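Local coordinates for protein alginate lyase (Aplysia kurodai, PDB 5GMT) that breaks glycosidic bonds in alginate as a polysaccharide lyase of family 14, with a specificity for polymannuronate, at residues Trp42-Ile47 with His72-Gly78; Met93-Val99 with Phe265-Leu271; Ile200-Thr206 with Leu229-Asn235. One frame throughout, in Å; residues are numbered along the deposited sequence.

Contact 1 of 3, residues Trp42-Ile47 with His72-Gly78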
loop_
_atom_site.group_PDB
_atom_site.type_symbol
_atom_site.label_atom_id
_atom_site.label_comp_id
_atom_site.label_asym_id
_atom_site.label_seq_id
_atom_site.Cartn_x
_atom_site.Cartn_y
_atom_site.Cartn_z
ATOM N N TRP A 42 9.751 -5.181 -9.680
ATOM C CA TRP A 42 9.621 -4.829 -11.079
ATOM C C TRP A 42 9.578 -3.310 -11.215
ATOM O O TRP A 42 9.360 -2.602 -10.224
ATOM C CB TRP A 42 8.358 -5.463 -11.669
ATOM C CG TRP A 42 7.104 -5.006 -11.003
ATOM C CD1 TRP A 42 6.497 -5.563 -9.911
ATOM C CD2 TRP A 42 6.292 -3.898 -11.394
ATOM N NE1 TRP A 42 5.357 -4.854 -9.593
ATOM C CE2 TRP A 42 5.205 -3.833 -10.492
ATOM C CE3 TRP A 42 6.381 -2.948 -12.415
ATOM C CZ2 TRP A 42 4.210 -2.852 -10.580
ATOM C CZ3 TRP A 42 5.395 -1.977 -12.504
ATOM C CH2 TRP A 42 4.320 -1.938 -11.594
ATOM N N GLY A 43 9.799 -2.807 -12.426
ATOM C CA GLY A 43 9.659 -1.380 -12.682
ATOM C C GLY A 43 10.931 -0.552 -12.600
ATOM O O GLY A 43 10.864 0.641 -12.348
ATOM N N ASP A 44 12.086 -1.186 -12.817
ATOM C CA ASP A 44 13.393 -0.508 -12.815
ATOM C C ASP A 44 13.371 0.804 -13.585
ATOM O O ASP A 44 13.902 1.822 -13.134
ATOM C CB ASP A 44 14.468 -1.425 -13.427
ATOM C CG ASP A 44 15.855 -0.778 -13.469
ATOM O OD1 ASP A 44 16.067 0.183 -14.247
ATOM O OD2 ASP A 44 16.747 -1.252 -12.733
ATOM N N ASP A 45 12.773 0.766 -14.777
ATOM C CA ASP A 45 12.786 1.936 -15.664
ATOM C C ASP A 45 12.018 3.149 -15.105
ATOM O O ASP A 45 12.209 4.273 -15.579
ATOM C CB ASP A 45 12.256 1.547 -17.063
ATOM C CG ASP A 45 10.765 1.170 -17.070
ATOM O OD1 ASP A 45 10.211 0.953 -18.174
ATOM O OD2 ASP A 45 10.139 1.105 -15.997
ATOM N N SER A 46 11.173 2.933 -14.095
ATOM C CA SER A 46 10.444 4.021 -13.441
ATOM C C SER A 46 11.102 4.517 -12.157
ATOM O O SER A 46 10.663 5.509 -11.571
ATOM C CB SER A 46 9.012 3.579 -13.118
ATOM O OG SER A 46 8.177 3.720 -14.248
ATOM N N ILE A 47 12.157 3.838 -11.717
ATOM C CA ILE A 47 12.733 4.131 -10.407
ATOM C C ILE A 47 13.940 5.056 -10.494
ATOM O O ILE A 47 14.869 4.821 -11.277
ATOM C CB ILE A 47 13.133 2.828 -9.676
ATOM C CG1 ILE A 47 11.864 2.028 -9.353
ATOM C CG2 ILE A 47 13.936 3.140 -8.395
ATOM C CD1 ILE A 47 12.119 0.688 -8.671
ATOM N N HIS A 72 4.023 -1.706 -21.200
ATOM C CA HIS A 72 5.317 -2.372 -21.000
ATOM C C HIS A 72 6.337 -1.477 -20.276
ATOM O O HIS A 72 7.157 -1.971 -19.502
ATOM C CB HIS A 72 5.871 -2.834 -22.356
ATOM C CG HIS A 72 7.083 -3.718 -22.271
ATOM N ND1 HIS A 72 8.358 -3.223 -22.098
ATOM C CD2 HIS A 72 7.216 -5.060 -22.394
ATOM C CE1 HIS A 72 9.221 -4.223 -22.089
ATOM N NE2 HIS A 72 8.555 -5.350 -22.272
ATOM N N ASP A 73 6.271 -0.166 -20.519
ATOM C CA ASP A 73 7.343 0.746 -20.100
ATOM C C ASP A 73 6.862 1.879 -19.206
ATOM O O ASP A 73 5.771 2.415 -19.411
ATOM C CB ASP A 73 8.030 1.348 -21.333
ATOM C CG ASP A 73 8.570 0.294 -22.260
ATOM O OD1 ASP A 73 9.331 -0.577 -21.790
ATOM O OD2 ASP A 73 8.189 0.313 -23.449
ATOM N N HIS A 74 7.715 2.250 -18.244
ATOM C CA HIS A 74 7.526 3.409 -17.375
ATOM C C HIS A 74 6.117 3.503 -16.806
ATOM O O HIS A 74 5.478 4.548 -16.903
ATOM C CB HIS A 74 7.853 4.708 -18.125
ATOM C CG HIS A 74 9.169 4.678 -18.833
ATOM N ND1 HIS A 74 9.275 4.710 -20.208
ATOM C CD2 HIS A 74 10.436 4.599 -18.359
ATOM C CE1 HIS A 74 10.551 4.649 -20.550
ATOM N NE2 HIS A 74 11.272 4.581 -19.445
ATOM N N ARG A 75 5.642 2.417 -16.201
ATOM C CA ARG A 75 4.274 2.394 -15.692
ATOM C C ARG A 75 4.211 2.417 -14.165
ATOM O O ARG A 75 3.123 2.377 -13.595
ATOM C CB ARG A 75 3.524 1.159 -16.209
ATOM C CG ARG A 75 4.006 -0.146 -15.560
ATOM C CD ARG A 75 3.172 -1.338 -15.994
ATOM N NE ARG A 75 3.626 -2.588 -15.389
ATOM C CZ ARG A 75 4.726 -3.233 -15.758
ATOM N NH1 ARG A 75 5.494 -2.732 -16.719
ATOM N NH2 ARG A 75 5.069 -4.367 -15.158
ATOM N N GLY A 76 5.367 2.504 -13.509
ATOM C CA GLY A 76 5.419 2.501 -12.055
ATOM C C GLY A 76 6.351 1.415 -11.553
ATOM O O GLY A 76 7.223 0.954 -12.291
ATOM N N ALA A 77 6.173 0.988 -10.307
ATOM C CA ALA A 77 7.072 -0.021 -9.746
ATOM C C ALA A 77 6.440 -0.794 -8.596
ATOM O O ALA A 77 5.422 -0.381 -8.027
ATOM C CB ALA A 77 8.358 0.634 -9.287
ATOM N N GLY A 78 7.047 -1.925 -8.253
ATOM C CA GLY A 78 6.489 -2.761 -7.208
ATOM C C GLY A 78 7.520 -3.697 -6.628
ATOM O O GLY A 78 8.446 -4.125 -7.329
HETATM O O HOH W 1 7.764 0.575 -15.077
HETATM O O HOH W 2 11.651 0.862 -20.633
#
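Trp42, at the end of strand 38-42, and Gly78 of strand 76-81 form an antiparallel hydrogen-bonded pair. Trp42 N donates to Gly78 O at 2.9 Å, and Gly78 N returns a bond to Trp42 O. Past this pair the chain at Gly43 leaves the sheet and makes a short 3-10 turn over Asp44-Ser46. Gly43 lies so close to Gly76 and Ala77 that a CB there would clash, and its backbone angles also call for glycine.

The Trp42 indole folds back over the other segment. Its chi1 of 61° sets CG between the backbone N and the carbonyl carbon, and one ring face then covers Ala77 C and Gly78. Gly78 CA makes a CH-pi contact 3.8 Å from the centroid of the five-membered ring. A CB on Gly78 would run into Trp42 NE1. The Arg75 guanidinium lies almost parallel to the indole, with planes 7° apart, and Trp42 CZ3 sits over its face near the rim.

The turn grips the loop with polar atoms. Asp45 OD1 accepts from His74 N at 2.8 Å, from above the carboxylate plane. Ser46 OG accepts from Gly76 N at 3.1 Å and also bonds Phe62 O. One water joins Asp45 OD2, Arg75 N and Gly76 O. A second bridges Asp45 OD1 and Asp73 OD1, two like charges 4.0 Å apart.

Ile47 and Ala77 touch each other and both rest on Ile61 of strand 58-63. His74 ND1 reaches Glu64 just beyond that strand, while strand 38-42 forms an outer edge of its sheet beside strand 76-81.

Contact 2 of 3, residues Met93-Val99 with Phe265-Leu271; sequences MILKYDV and FKNFQIL
Tyr97 packs against Phe265 and Phe268 on the buried face of a sheet, where strands 93-99 and 265-271 run antiparallel with short axes 4.5 Å apart. Tyr97 CB lies over the Phe268 ring in a CH-pi contact, 4.1 Å from the centroid. Tyr97 CD2 meets the edge of the Phe265 ring, and the two side chains run alongside each other. Val99 CG2 covers a face of Phe265, 4.0 Å from its centroid. Farther along this face Leu95 CD1 touches Ile270 CG1. Met93 CG presses on Ile270 CG2 at 3.5 Å, tighter than usual for two carbons. Tyr97 OH is satisfied by Pro113 O of strand 110-118.

The other face carries Ile94, Lys96, Asp98, Lys266, Gln269 and Leu271, and is looser and partly exposed. Lys96 and Gln269 meet through CD and NE2 at 4.1 Å. Lys96 CE touches Leu271 CD1 at 4.0 Å. The firm point here is the buried Asp98. Its OD2 forms a salt bridge with Lys266 NZ at 2.7 Å and accepts a longer hydrogen bond from Asn267 ND2 at 3.3 Å, the donors coming from opposite faces of the carboxylate plane. The bend in Lys266 at chi4 (63°) turns NZ back to this oxygen. Asp98 OD1 bonds Ser193 OG, which probably helps fix the carboxylate's rotation.

Six backbone bonds join Ile94 with Leu271, Lys96 with Gln269 and Asp98 with Lys266. The register slips by one residue between the last two pairs, at a beta bulge. Paired antiparallel strands, with an apolar face turned to a second sheet, are characteristic of the concanavalin-like beta sandwich to which this lyase family belongs.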
loop_
_atom_site.group_PDB
_atom_site.type_symbol
_atom_site.label_atom_id
_atom_site.label_comp_id
_atom_site.label_asym_id
_atom_site.label_seq_id
_atom_site.Cartn_x
_atom_site.Cartn_y
_atom_site.Cartn_z
ATOM N N MET A 93 0.750 -4.212 13.080
ATOM C CA MET A 93 1.826 -3.491 12.440
ATOM C C MET A 93 1.328 -2.115 12.024
ATOM O O MET A 93 0.172 -1.963 11.633
ATOM C CB MET A 93 2.316 -4.295 11.231
ATOM C CG MET A 93 3.742 -4.108 10.823
ATOM S SD MET A 93 4.127 -5.177 9.419
ATOM C CE MET A 93 4.775 -6.616 10.261
ATOM N N ILE A 94 2.197 -1.114 12.120
ATOM C CA ILE A 94 1.900 0.209 11.597
ATOM C C ILE A 94 2.909 0.556 10.509
ATOM O O ILE A 94 4.112 0.493 10.736
ATOM C CB ILE A 94 1.955 1.305 12.692
ATOM C CG1 ILE A 94 0.943 1.028 13.806
ATOM C CG2 ILE A 94 1.712 2.682 12.088
ATOM C CD1 ILE A 94 1.031 2.042 14.953
ATOM N N LEU A 95 2.421 0.894 9.325
ATOM C CA LEU A 95 3.291 1.386 8.258
ATOM C C LEU A 95 3.122 2.883 8.136
ATOM O O LEU A 95 1.997 3.365 8.072
ATOM C CB LEU A 95 2.944 0.727 6.924
ATOM C CG LEU A 95 3.652 1.281 5.689
ATOM C CD1 LEU A 95 5.145 0.987 5.776
ATOM C CD2 LEU A 95 3.069 0.692 4.399
ATOM N N LYS A 96 4.228 3.620 8.094
ATOM C CA LYS A 96 4.164 5.060 7.856
ATOM C C LYS A 96 5.061 5.393 6.691
ATOM O O LYS A 96 6.103 4.780 6.543
ATOM C CB LYS A 96 4.622 5.853 9.076
ATOM C CG LYS A 96 3.773 5.664 10.316
ATOM C CD LYS A 96 4.252 6.564 11.441
ATOM C CE LYS A 96 3.464 6.302 12.704
ATOM N NZ LYS A 96 3.859 7.228 13.809
ATOM N N TYR A 97 4.663 6.365 5.875
ATOM C CA TYR A 97 5.558 6.935 4.881
ATOM C C TYR A 97 5.002 8.271 4.438
ATOM O O TYR A 97 3.820 8.542 4.626
ATOM C CB TYR A 97 5.758 6.012 3.672
ATOM C CG TYR A 97 4.509 5.601 2.917
ATOM C CD1 TYR A 97 3.829 4.435 3.252
ATOM C CD2 TYR A 97 4.019 6.365 1.861
ATOM C CE1 TYR A 97 2.679 4.030 2.547
ATOM C CE2 TYR A 97 2.878 5.972 1.152
ATOM C CZ TYR A 97 2.213 4.800 1.503
ATOM O OH TYR A 97 1.081 4.401 0.803
ATOM N N ASP A 98 5.871 9.102 3.874
ATOM C CA ASP A 98 5.463 10.342 3.245
ATOM C C ASP A 98 5.435 10.155 1.736
ATOM O O ASP A 98 6.350 9.557 1.175
ATOM C CB ASP A 98 6.428 11.484 3.594
ATOM C CG ASP A 98 6.463 11.796 5.075
ATOM O OD1 ASP A 98 5.458 11.556 5.788
ATOM O OD2 ASP A 98 7.512 12.307 5.521
ATOM N N VAL A 99 4.401 10.670 1.080
ATOM C CA VAL A 99 4.369 10.663 -0.380
ATOM C C VAL A 99 3.981 12.034 -0.953
ATOM O O VAL A 99 3.045 12.682 -0.475
ATOM C CB VAL A 99 3.403 9.569 -0.911
ATOM C CG1 VAL A 99 1.993 9.757 -0.346
ATOM C CG2 VAL A 99 3.374 9.544 -2.425
ATOM N N PHE A 265 8.761 9.217 -2.394
ATOM C CA PHE A 265 8.516 8.588 -1.106
ATOM C C PHE A 265 9.720 8.782 -0.203
ATOM O O PHE A 265 10.859 8.614 -0.637
ATOM C CB PHE A 265 8.234 7.085 -1.253
ATOM C CG PHE A 265 7.023 6.763 -2.081
ATOM C CD1 PHE A 265 7.110 6.700 -3.464
ATOM C CD2 PHE A 265 5.805 6.471 -1.470
ATOM C CE1 PHE A 265 6.002 6.383 -4.233
ATOM C CE2 PHE A 265 4.692 6.160 -2.234
ATOM C CZ PHE A 265 4.791 6.110 -3.617
ATOM N N LYS A 266 9.460 9.131 1.047
ATOM C CA LYS A 266 10.522 9.224 2.045
ATOM C C LYS A 266 9.984 8.830 3.425
ATOM O O LYS A 266 8.786 8.602 3.581
ATOM C CB LYS A 266 11.101 10.643 2.071
ATOM C CG LYS A 266 10.121 11.691 2.593
ATOM C CD LYS A 266 10.724 13.109 2.541
ATOM C CE LYS A 266 9.736 14.158 3.027
ATOM N NZ LYS A 266 9.353 13.972 4.479
ATOM N N ASN A 267 10.869 8.731 4.418
ATOM C CA ASN A 267 10.435 8.582 5.810
ATOM C C ASN A 267 9.524 7.358 6.034
ATOM O O ASN A 267 8.466 7.467 6.655
ATOM C CB ASN A 267 9.723 9.867 6.252
ATOM C CG ASN A 267 9.596 9.984 7.757
ATOM O OD1 ASN A 267 10.279 9.281 8.505
ATOM N ND2 ASN A 267 8.711 10.879 8.216
ATOM N N PHE A 268 9.938 6.211 5.500
ATOM C CA PHE A 268 9.284 4.929 5.782
ATOM C C PHE A 268 9.513 4.485 7.223
ATOM O O PHE A 268 10.615 4.623 7.749
ATOM C CB PHE A 268 9.815 3.834 4.852
ATOM C CG PHE A 268 9.432 4.002 3.415
ATOM C CD1 PHE A 268 8.294 3.383 2.912
ATOM C CD2 PHE A 268 10.217 4.759 2.555
ATOM C CE1 PHE A 268 7.945 3.538 1.586
ATOM C CE2 PHE A 268 9.876 4.898 1.222
ATOM C CZ PHE A 268 8.739 4.277 0.737
ATOM N N GLN A 269 8.485 3.919 7.850
ATOM C CA GLN A 269 8.618 3.316 9.179
ATOM C C GLN A 269 7.666 2.139 9.333
ATOM O O GLN A 269 6.522 2.201 8.881
ATOM C CB GLN A 269 8.301 4.308 10.297
ATOM C CG GLN A 269 9.021 5.628 10.284
ATOM C CD GLN A 269 8.494 6.534 11.383
ATOM O OE1 GLN A 269 8.364 6.115 12.535
ATOM N NE2 GLN A 269 8.159 7.765 11.026
ATOM N N ILE A 270 8.129 1.088 9.998
ATOM C CA ILE A 270 7.232 0.020 10.400
ATOM C C ILE A 270 7.359 -0.155 11.901
ATOM O O ILE A 270 8.459 -0.397 12.422
ATOM C CB ILE A 270 7.532 -1.302 9.666
ATOM C CG1 ILE A 270 7.140 -1.178 8.190
ATOM C CG2 ILE A 270 6.766 -2.445 10.298
ATOM C CD1 ILE A 270 7.459 -2.420 7.361
ATOM N N LEU A 271 6.238 0.017 12.593
ATOM C CA LEU A 271 6.165 -0.209 14.035
ATOM C C LEU A 271 5.314 -1.422 14.346
ATOM O O LEU A 271 4.461 -1.808 13.540
ATOM C CB LEU A 271 5.577 1.009 14.756
ATOM C CG LEU A 271 6.270 2.345 14.518
ATOM C CD1 LEU A 271 5.651 3.048 13.317
ATOM C CD2 LEU A 271 6.154 3.199 15.772
#

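Contact 3 of 3, residues Ile200-Thr206 with Leu229-Asn235; sequences INTVGKT and LRMRNTN
Two connecting loops meet here beyond the ends of their strands, one holding a type II beta turn over Thr202-Lys205. Asn201, just before the turn, ties it to the other loop. Its chi1 of 61° turns the amide toward Met231 and Arg232. OD1 accepts from Met231 N at 2.7 Å, above the carbonyl plane, and from Arg232 N at 3.0 Å, in plane on a lone pair. ND2 donates to Arg232 O at 3.0 Å and to Thr202 O within the turn. With an alanine here, Met231 N and Arg232 N would probably lose their shared acceptor and Arg232 O its donor, while the backbone grip of Arg232 would remain.

Arg232 answers with its extended side chain. NE and NH2 both bond Asn201 O at 3.0 Å, which lies in the guanidinium plane. Ile200 CD1 and Val203 CG2 cover opposite faces of that group, and NH1 bonds His237 O. Val203 CG2 also packs on Asn235 OD1 at 3.3 Å. Thr206 CG2 covers a face of the Arg230 guanidinium, 3.5 Å from NH1, which is held by Asn158 O. Water bridges Val203 N to Asn235 OD1.

The 200-206 loop joins strands 191-199 and 208-216. The 229-235 loop leads from strand 222-229 to strand 238-247. Ile200 and Met231 both rest on Phe137 of strand 136-143, and Met231 also touches Val210 of strand 208-216.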
loop_
_atom_site.group_PDB
_atom_site.type_symbol
_atom_site.label_atom_id
_atom_site.label_comp_id
_atom_site.label_asym_id
_atom_site.label_seq_id
_atom_site.Cartn_x
_atom_site.Cartn_y
_atom_site.Cartn_z
ATOM N N ILE A 200 -4.575 -7.863 12.679
ATOM C CA ILE A 200 -5.244 -8.938 11.969
ATOM C C ILE A 200 -6.191 -9.633 12.930
ATOM O O ILE A 200 -6.067 -9.498 14.148
ATOM C CB ILE A 200 -4.247 -9.946 11.331
ATOM C CG1 ILE A 200 -3.356 -10.610 12.381
ATOM C CG2 ILE A 200 -3.390 -9.256 10.275
ATOM C CD1 ILE A 200 -2.334 -11.573 11.735
ATOM N N ASN A 201 -7.165 -10.340 12.377
ATOM C CA ASN A 201 -8.215 -10.955 13.180
ATOM C C ASN A 201 -7.761 -12.124 14.034
ATOM O O ASN A 201 -6.792 -12.821 13.718
ATOM C CB ASN A 201 -9.345 -11.432 12.274
ATOM C CG ASN A 201 -8.878 -12.480 11.275
ATOM O OD1 ASN A 201 -8.101 -12.175 10.367
ATOM N ND2 ASN A 201 -9.354 -13.728 11.437
ATOM N N THR A 202 -8.482 -12.329 15.126
ATOM C CA THR A 202 -8.474 -13.622 15.800
ATOM C C THR A 202 -8.985 -14.655 14.814
ATOM O O THR A 202 -10.001 -14.429 14.160
ATOM C CB THR A 202 -9.377 -13.611 17.029
ATOM O OG1 THR A 202 -9.061 -12.462 17.830
ATOM C CG2 THR A 202 -9.190 -14.891 17.848
ATOM N N VAL A 203 -8.284 -15.776 14.682
ATOM C CA VAL A 203 -8.766 -16.826 13.801
ATOM C C VAL A 203 -10.127 -17.275 14.314
ATOM O O VAL A 203 -10.310 -17.478 15.511
ATOM C CB VAL A 203 -7.757 -18.000 13.715
ATOM C CG1 VAL A 203 -8.334 -19.167 12.926
ATOM C CG2 VAL A 203 -6.483 -17.511 13.063
ATOM N N GLY A 204 -11.098 -17.358 13.413
ATOM C CA GLY A 204 -12.451 -17.725 13.774
ATOM C C GLY A 204 -13.336 -16.512 13.960
ATOM O O GLY A 204 -14.540 -16.642 14.148
ATOM N N LYS A 205 -12.747 -15.321 13.900
ATOM C CA LYS A 205 -13.523 -14.105 14.108
ATOM C C LYS A 205 -13.309 -13.055 13.021
ATOM O O LYS A 205 -12.334 -13.092 12.278
ATOM C CB LYS A 205 -13.191 -13.482 15.469
ATOM C CG LYS A 205 -13.390 -14.410 16.652
ATOM C CD LYS A 205 -13.295 -13.649 17.960
ATOM C CE LYS A 205 -13.139 -14.604 19.130
ATOM N NZ LYS A 205 -14.133 -15.711 19.038
ATOM N N THR A 206 -14.221 -12.101 12.960
ATOM C CA THR A 206 -14.076 -10.946 12.078
ATOM C C THR A 206 -13.836 -9.702 12.938
ATOM O O THR A 206 -14.637 -8.750 12.940
ATOM C CB THR A 206 -15.314 -10.761 11.161
ATOM O OG1 THR A 206 -16.519 -10.852 11.936
ATOM C CG2 THR A 206 -15.338 -11.832 10.064
ATOM N N LEU A 229 -13.010 -6.880 10.153
ATOM C CA LEU A 229 -12.385 -7.528 9.006
ATOM C C LEU A 229 -11.812 -8.893 9.336
ATOM O O LEU A 229 -11.356 -9.131 10.455
ATOM C CB LEU A 229 -11.245 -6.670 8.458
ATOM C CG LEU A 229 -11.616 -5.281 7.956
ATOM C CD1 LEU A 229 -10.371 -4.638 7.336
ATOM C CD2 LEU A 229 -12.779 -5.321 6.966
ATOM N N ARG A 230 -11.828 -9.776 8.346
ATOM C CA ARG A 230 -11.103 -11.033 8.420
ATOM C C ARG A 230 -9.943 -10.994 7.425
ATOM O O ARG A 230 -10.164 -10.754 6.231
ATOM C CB ARG A 230 -12.035 -12.211 8.111
ATOM C CG ARG A 230 -11.299 -13.508 7.915
ATOM C CD ARG A 230 -12.247 -14.677 7.902
ATOM N NE ARG A 230 -12.738 -14.978 9.237
ATOM C CZ ARG A 230 -14.020 -15.141 9.552
ATOM N NH1 ARG A 230 -14.957 -15.039 8.629
ATOM N NH2 ARG A 230 -14.361 -15.423 10.799
ATOM N N MET A 231 -8.718 -11.193 7.916
ATOM C CA MET A 231 -7.538 -11.231 7.056
ATOM C C MET A 231 -7.037 -12.657 6.860
ATOM O O MET A 231 -6.400 -12.973 5.855
ATOM C CB MET A 231 -6.403 -10.381 7.634
ATOM C CG MET A 231 -6.647 -8.881 7.597
ATOM S SD MET A 231 -7.709 -8.371 8.957
ATOM C CE MET A 231 -7.243 -6.631 9.088
ATOM N N ARG A 232 -7.306 -13.515 7.837
ATOM C CA ARG A 232 -6.744 -14.861 7.803
ATOM C C ARG A 232 -7.726 -15.892 8.365
ATOM O O ARG A 232 -8.599 -15.558 9.171
ATOM C CB ARG A 232 -5.438 -14.894 8.587
ATOM C CG ARG A 232 -5.624 -14.431 10.018
ATOM C CD ARG A 232 -4.384 -14.613 10.869
ATOM N NE ARG A 232 -4.660 -14.250 12.256
ATOM C CZ ARG A 232 -3.867 -14.542 13.277
ATOM N NH1 ARG A 232 -2.740 -15.215 13.081
ATOM N NH2 ARG A 232 -4.215 -14.175 14.505
ATOM N N ASN A 233 -7.579 -17.141 7.930
ATOM C CA ASN A 233 -8.411 -18.228 8.459
ATOM C C ASN A 233 -7.598 -19.272 9.191
ATOM O O ASN A 233 -8.140 -20.264 9.681
ATOM C CB ASN A 233 -9.217 -18.901 7.347
ATOM C CG ASN A 233 -10.416 -18.080 6.929
ATOM O OD1 ASN A 233 -11.344 -17.871 7.718
ATOM N ND2 ASN A 233 -10.411 -17.613 5.690
ATOM N N THR A 234 -6.297 -19.047 9.282
ATOM C CA THR A 234 -5.438 -19.979 9.971
ATOM C C THR A 234 -4.403 -19.212 10.777
ATOM O O THR A 234 -4.021 -18.101 10.421
ATOM C CB THR A 234 -4.755 -20.956 8.983
ATOM O OG1 THR A 234 -3.994 -21.924 9.711
ATOM C CG2 THR A 234 -3.844 -20.216 8.015
ATOM N N ASN A 235 -3.957 -19.810 11.873
ATOM C CA ASN A 235 -3.092 -19.116 12.808
ATOM C C ASN A 235 -1.649 -18.998 12.362
ATOM O O ASN A 235 -0.861 -18.346 13.022
ATOM C CB ASN A 235 -3.137 -19.808 14.170
ATOM C CG ASN A 235 -4.321 -19.374 14.989
ATOM O OD1 ASN A 235 -4.362 -18.245 15.481
ATOM N ND2 ASN A 235 -5.307 -20.260 15.133
HETATM O O HOH W 3 -6.265 -16.456 16.396
HETATM O O HOH W 4 -11.798 -18.183 10.414
#

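From the N terminus, contact 1 comes first. It closes a short loop, with 24 residues between its segments, and joins the 42-47 turn to strand 76-81. Strand 92-102 is the next strand and opens contact 2, so contacts 1 and 2 lie in series. Contact 2 closes only near the C terminus, across 165 intervening residues. Contact 3 opens and closes within that span, holding together two loops 22 residues apart. No contacts cross. Contacts 1 and 3 sit on opposite sides of the chain's centre, their own centres 34 Å apart. Contact 2 ties strand 92-102 to strand 261-272 in one sheet, while strand 76-81 of contact 1 belongs to the other.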